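Local coordinates for CBS domain-containing protein (Listeria monocytogenes, PDB 6XNU), which binds the second messenger c-di-AMP and, as a cytosolic CBS-domain protein, controls (p)ppGpp and c-di-AMP homeostasis in the bacterium, at residues Q104-N116 against L122-H136. Residues are numbered along the deposited sequence; the frame is centred on the assembly and turned at random.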
loop_
_atom_site.group_PDB
_atom_site.type_symbol
_atom_site.label_atom_id
_atom_site.label_comp_id
_atom_site.label_asym_id
_atom_site.label_seq_id
_atom_site.Cartn_x
_atom_site.Cartn_y
_atom_site.Cartn_z
ATOM N N GLN A 104 10.816 2.746 -9.882
ATOM C CA GLN A 104 10.497 1.618 -10.748
ATOM C C GLN A 104 10.092 2.141 -12.124
ATOM O O GLN A 104 9.191 2.979 -12.234
ATOM C CB GLN A 104 9.382 0.789 -10.116
ATOM C CG GLN A 104 8.539 -0.047 -11.066
ATOM C CD GLN A 104 7.479 -0.833 -10.317
ATOM O OE1 GLN A 104 7.775 -1.491 -9.318
ATOM N NE2 GLN A 104 6.234 -0.755 -10.781
ATOM N N THR A 105 10.767 1.669 -13.170
ATOM C CA THR A 105 10.465 2.092 -14.530
ATOM C C THR A 105 9.680 1.048 -15.305
ATOM O O THR A 105 9.307 1.295 -16.456
ATOM C CB THR A 105 11.758 2.418 -15.276
ATOM O OG1 THR A 105 12.615 1.274 -15.228
ATOM C CG2 THR A 105 12.464 3.609 -14.637
ATOM N N ASP A 106 9.424 -0.104 -14.697
ATOM C CA ASP A 106 8.699 -1.218 -15.298
ATOM C C ASP A 106 7.294 -1.236 -14.701
ATOM O O ASP A 106 7.059 -1.825 -13.647
ATOM C CB ASP A 106 9.439 -2.519 -15.016
ATOM C CG ASP A 106 9.814 -2.661 -13.536
ATOM O OD1 ASP A 106 10.587 -1.816 -13.016
ATOM O OD2 ASP A 106 9.312 -3.605 -12.878
ATOM N N PHE A 107 6.348 -0.585 -15.370
ATOM C CA PHE A 107 4.991 -0.519 -14.840
ATOM C C PHE A 107 3.975 -0.550 -15.985
ATOM O O PHE A 107 4.275 -0.082 -17.088
ATOM C CB PHE A 107 4.775 0.747 -13.995
ATOM C CG PHE A 107 5.187 2.011 -14.686
ATOM C CD1 PHE A 107 4.311 2.680 -15.523
ATOM C CD2 PHE A 107 6.461 2.527 -14.510
ATOM C CE1 PHE A 107 4.702 3.840 -16.180
ATOM C CE2 PHE A 107 6.855 3.685 -15.158
ATOM C CZ PHE A 107 5.977 4.344 -15.991
ATOM N N PRO A 108 2.794 -1.090 -15.738
ATOM C CA PRO A 108 1.743 -1.041 -16.760
ATOM C C PRO A 108 1.051 0.313 -16.759
ATOM O O PRO A 108 1.090 1.063 -15.782
ATOM C CB PRO A 108 0.784 -2.149 -16.321
ATOM C CG PRO A 108 0.898 -2.138 -14.827
ATOM C CD PRO A 108 2.332 -1.758 -14.507
ATOM N N VAL A 109 0.416 0.625 -17.890
ATOM C CA VAL A 109 -0.410 1.821 -17.991
ATOM C C VAL A 109 -1.707 1.481 -18.708
ATOM O O VAL A 109 -1.816 0.472 -19.405
ATOM C CB VAL A 109 0.297 2.993 -18.708
ATOM C CG1 VAL A 109 1.559 3.420 -17.958
ATOM C CG2 VAL A 109 0.625 2.620 -20.152
ATOM N N ILE A 110 -2.692 2.354 -18.513
ATOM C CA ILE A 110 -3.987 2.311 -19.184
ATOM C C ILE A 110 -4.058 3.528 -20.095
ATOM O O ILE A 110 -3.793 4.653 -19.657
ATOM C CB ILE A 110 -5.141 2.326 -18.161
ATOM C CG1 ILE A 110 -5.173 1.029 -17.350
ATOM C CG2 ILE A 110 -6.475 2.587 -18.836
ATOM C CD1 ILE A 110 -5.898 1.164 -16.001
ATOM N N LYS A 111 -4.378 3.312 -21.369
ATOM C CA LYS A 111 -4.475 4.428 -22.296
ATOM C C LYS A 111 -5.900 4.696 -22.753
ATOM O O LYS A 111 -6.144 5.713 -23.413
ATOM C CB LYS A 111 -3.569 4.186 -23.515
ATOM C CG LYS A 111 -2.094 4.058 -23.157
ATOM C CD LYS A 111 -1.224 4.841 -24.119
ATOM C CE LYS A 111 0.110 4.152 -24.349
ATOM N NZ LYS A 111 0.899 4.840 -25.406
ATOM N N ASP A 112 -6.838 3.823 -22.408
ATOM C CA ASP A 112 -8.237 3.943 -22.786
ATOM C C ASP A 112 -9.026 2.963 -21.936
ATOM O O ASP A 112 -8.460 2.047 -21.329
ATOM C CB ASP A 112 -8.454 3.644 -24.273
ATOM C CG ASP A 112 -8.053 2.231 -24.637
ATOM O OD1 ASP A 112 -8.865 1.306 -24.426
ATOM O OD2 ASP A 112 -6.913 2.042 -25.121
ATOM N N PHE A 113 -10.338 3.161 -21.909
ATOM C CA PHE A 113 -11.243 2.289 -21.175
ATOM C C PHE A 113 -12.072 1.413 -22.107
ATOM O O PHE A 113 -13.179 0.996 -21.759
ATOM C CB PHE A 113 -12.138 3.117 -20.261
ATOM C CG PHE A 113 -11.401 3.697 -19.090
ATOM C CD1 PHE A 113 -10.837 4.959 -19.167
ATOM C CD2 PHE A 113 -11.236 2.959 -17.928
ATOM C CE1 PHE A 113 -10.140 5.487 -18.087
ATOM C CE2 PHE A 113 -10.534 3.479 -16.849
ATOM C CZ PHE A 113 -9.991 4.743 -16.932
ATOM N N ASN A 114 -11.536 1.111 -23.290
ATOM C CA ASN A 114 -12.268 0.304 -24.260
ATOM C C ASN A 114 -12.249 -1.184 -23.940
ATOM O O ASN A 114 -13.017 -1.937 -24.550
ATOM C CB ASN A 114 -11.700 0.530 -25.664
ATOM C CG ASN A 114 -11.861 1.957 -26.133
ATOM O OD1 ASN A 114 -12.762 2.669 -25.692
ATOM N ND2 ASN A 114 -10.986 2.386 -27.037
ATOM N N ASN A 115 -11.402 -1.627 -23.013
ATOM C CA ASN A 115 -11.234 -3.047 -22.712
ATOM C C ASN A 115 -11.308 -3.230 -21.199
ATOM O O ASN A 115 -10.303 -3.067 -20.502
ATOM C CB ASN A 115 -9.911 -3.569 -23.263
ATOM C CG ASN A 115 -9.850 -5.082 -23.292
ATOM O OD1 ASN A 115 -10.190 -5.750 -22.312
ATOM N ND2 ASN A 115 -9.431 -5.636 -24.427
ATOM N N ASN A 116 -12.496 -3.578 -20.699
ATOM C CA ASN A 116 -12.654 -3.802 -19.264
ATOM C C ASN A 116 -11.770 -4.943 -18.778
ATOM O O ASN A 116 -11.221 -4.881 -17.670
ATOM C CB ASN A 116 -14.117 -4.100 -18.930
ATOM C CG ASN A 116 -15.002 -2.866 -18.998
ATOM O OD1 ASN A 116 -14.534 -1.739 -18.841
ATOM N ND2 ASN A 116 -16.295 -3.080 -19.233
ATOM N N LEU A 122 -4.921 -6.403 -15.152
ATOM C CA LEU A 122 -3.789 -5.685 -14.567
ATOM C C LEU A 122 -3.958 -5.527 -13.060
ATOM O O LEU A 122 -2.979 -5.601 -12.303
ATOM C CB LEU A 122 -3.638 -4.320 -15.232
ATOM C CG LEU A 122 -3.170 -4.355 -16.685
ATOM C CD1 LEU A 122 -3.175 -2.960 -17.268
ATOM C CD2 LEU A 122 -1.786 -4.976 -16.777
ATOM N N LEU A 123 -5.194 -5.314 -12.607
ATOM C CA LEU A 123 -5.443 -5.085 -11.192
ATOM C C LEU A 123 -5.229 -6.337 -10.350
ATOM O O LEU A 123 -5.228 -6.238 -9.120
ATOM C CB LEU A 123 -6.861 -4.531 -10.995
ATOM C CG LEU A 123 -7.035 -3.099 -11.523
ATOM C CD1 LEU A 123 -8.506 -2.687 -11.560
ATOM C CD2 LEU A 123 -6.210 -2.114 -10.702
ATOM N N VAL A 124 -5.026 -7.497 -10.980
ATOM C CA VAL A 124 -4.697 -8.703 -10.223
ATOM C C VAL A 124 -3.358 -8.545 -9.512
ATOM O O VAL A 124 -3.236 -8.803 -8.310
ATOM C CB VAL A 124 -4.701 -9.930 -11.148
ATOM C CG1 VAL A 124 -4.128 -11.139 -10.428
ATOM C CG2 VAL A 124 -6.115 -10.208 -11.621
ATOM N N ASP A 125 -2.328 -8.120 -10.239
ATOM C CA ASP A 125 -1.008 -7.994 -9.640
ATOM C C ASP A 125 -0.620 -6.546 -9.384
ATOM O O ASP A 125 0.524 -6.276 -9.000
ATOM C CB ASP A 125 0.036 -8.688 -10.514
ATOM C CG ASP A 125 -0.073 -10.202 -10.450
ATOM O OD1 ASP A 125 -0.249 -10.749 -9.340
ATOM O OD2 ASP A 125 0.006 -10.847 -11.514
ATOM N N HIS A 126 -1.549 -5.609 -9.576
ATOM C CA HIS A 126 -1.271 -4.204 -9.319
ATOM C C HIS A 126 -2.423 -3.574 -8.545
ATOM O O HIS A 126 -3.565 -3.557 -9.022
ATOM C CB HIS A 126 -1.021 -3.460 -10.631
ATOM C CG HIS A 126 0.070 -4.062 -11.458
ATOM N ND1 HIS A 126 -0.175 -4.979 -12.459
ATOM C CD2 HIS A 126 1.413 -3.894 -11.418
ATOM C CE1 HIS A 126 0.971 -5.346 -13.005
ATOM N NE2 HIS A 126 1.950 -4.703 -12.390
ATOM N N PRO A 127 -2.155 -3.070 -7.343
ATOM C CA PRO A 127 -3.208 -2.395 -6.568
ATOM C C PRO A 127 -3.796 -1.181 -7.262
ATOM O O PRO A 127 -4.962 -0.848 -7.027
ATOM C CB PRO A 127 -2.482 -2.005 -5.274
ATOM C CG PRO A 127 -1.397 -3.018 -5.143
ATOM C CD PRO A 127 -0.934 -3.294 -6.550
ATOM N N PHE A 128 -3.010 -0.480 -8.076
ATOM C CA PHE A 128 -3.547 0.562 -8.938
ATOM C C PHE A 128 -2.745 0.561 -10.221
ATOM O O PHE A 128 -1.622 0.052 -10.274
ATOM C CB PHE A 128 -3.495 1.958 -8.301
ATOM C CG PHE A 128 -2.098 2.489 -8.116
ATOM C CD1 PHE A 128 -1.385 2.191 -6.964
ATOM C CD2 PHE A 128 -1.502 3.284 -9.084
ATOM C CE1 PHE A 128 -0.098 2.676 -6.784
ATOM C CE2 PHE A 128 -0.221 3.765 -8.913
ATOM C CZ PHE A 128 0.478 3.463 -7.763
ATOM N N VAL A 129 -3.342 1.144 -11.249
ATOM C CA VAL A 129 -2.688 1.293 -12.543
ATOM C C VAL A 129 -2.865 2.723 -13.019
ATOM O O VAL A 129 -3.965 3.279 -12.954
ATOM C CB VAL A 129 -3.233 0.298 -13.582
ATOM C CG1 VAL A 129 -2.533 0.506 -14.926
ATOM C CG2 VAL A 129 -3.000 -1.116 -13.101
ATOM N N CYS A 130 -1.785 3.299 -13.531
ATOM C CA CYS A 130 -1.802 4.682 -13.973
ATOM C C CYS A 130 -2.518 4.802 -15.316
ATOM O O CYS A 130 -2.408 3.917 -16.167
ATOM C CB CYS A 130 -0.371 5.165 -14.110
ATOM S SG CYS A 130 0.414 5.472 -12.505
ATOM N N VAL A 131 -3.252 5.904 -15.495
ATOM C CA VAL A 131 -3.900 6.254 -16.763
ATOM C C VAL A 131 -3.093 7.371 -17.412
ATOM O O VAL A 131 -2.735 8.351 -16.751
ATOM C CB VAL A 131 -5.358 6.694 -16.554
ATOM C CG1 VAL A 131 -6.029 7.004 -17.885
ATOM C CG2 VAL A 131 -6.149 5.616 -15.807
ATOM N N VAL A 132 -2.788 7.216 -18.705
ATOM C CA VAL A 132 -2.025 8.214 -19.448
ATOM C C VAL A 132 -2.696 8.398 -20.795
ATOM O O VAL A 132 -3.455 7.543 -21.253
ATOM C CB VAL A 132 -0.535 7.831 -19.654
ATOM C CG1 VAL A 132 0.170 7.564 -18.306
ATOM C CG2 VAL A 132 -0.406 6.636 -20.584
ATOM N N ASP A 133 -2.426 9.530 -21.426
ATOM C CA ASP A 133 -2.954 9.707 -22.772
ATOM C C ASP A 133 -1.886 9.244 -23.771
ATOM O O ASP A 133 -0.840 8.711 -23.389
ATOM C CB ASP A 133 -3.451 11.145 -22.943
ATOM C CG ASP A 133 -2.355 12.116 -23.228
ATOM O OD1 ASP A 133 -1.186 11.733 -23.088
ATOM O OD2 ASP A 133 -2.663 13.267 -23.611
ATOM N N SER A 134 -2.126 9.436 -25.073
ATOM C CA SER A 134 -1.227 8.824 -26.048
ATOM C C SER A 134 0.195 9.382 -25.993
ATOM O O SER A 134 1.124 8.694 -26.428
ATOM C CB SER A 134 -1.797 8.969 -27.461
ATOM O OG SER A 134 -2.398 10.239 -27.649
ATOM N N ASP A 135 0.406 10.587 -25.455
ATOM C CA ASP A 135 1.757 11.120 -25.301
ATOM C C ASP A 135 2.297 10.961 -23.877
ATOM O O ASP A 135 3.240 11.659 -23.496
ATOM C CB ASP A 135 1.819 12.584 -25.771
ATOM C CG ASP A 135 1.322 13.595 -24.735
ATOM O OD1 ASP A 135 0.533 13.244 -23.849
ATOM O OD2 ASP A 135 1.726 14.777 -24.805
ATOM N N HIS A 136 1.724 10.037 -23.102
ATOM C CA HIS A 136 2.155 9.649 -21.756
ATOM C C HIS A 136 1.889 10.718 -20.708
ATOM O O HIS A 136 2.426 10.634 -19.599
ATOM C CB HIS A 136 3.629 9.236 -21.729
ATOM C CG HIS A 136 3.871 7.880 -22.316
ATOM N ND1 HIS A 136 3.562 6.715 -21.647
ATOM C CD2 HIS A 136 4.352 7.504 -23.525
ATOM C CE1 HIS A 136 3.860 5.679 -22.411
ATOM N NE2 HIS A 136 4.340 6.130 -23.556
HETATM O O HOH W 1 0.858 2.063 -13.350
#
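Ile110 is held to the strand 128-132 by two backbone bonds: its N donates to Cys130 O at 2.8 Å, and its O accepts from Val132 N at 2.9 Å, the latter running nearly straight (N-H...O 166°). Both partners flank Val131, as expected of a parallel bridge between Ile110 and Val131. One step earlier the direct pairing lapses, and a water takes its place, donating to Pro108 O and accepting from Cys130 N (2.9 Å).

Packing is closest on the side that carries Ile110 and Val131. With CG1 of Ile110 beside its backbone N (chi1 -68°), its CG1 and CD1 both rest against Val129 CG1, CD1 at 3.6 Å, the two side chains crossing at about a right angle. Phe113 CZ reaches Val131 CG2 at 4.1 Å, and Ile119 of helix 116-125 adds to this buried layer. Beyond Val129, the Pro108 ring turns its CG-CD edge down onto one face of His126 in a CH-pi contact, its CG 3.6 Å from the ring centroid and 8° off the normal. The imidazole's rotation is fixed by ND1, which donates to Leu122 O, an oxygen close to its ring plane.

The Lys111 end is looser: its bent chain brushes Val132 CG2 with CG at 4.0 Å, while the exposed NZ stays 4.1 Å from His136 NE2. Strand 109-110, helix 116-125 and strand 128-132 thus form the beta-alpha-beta unit characteristic of a CBS domain.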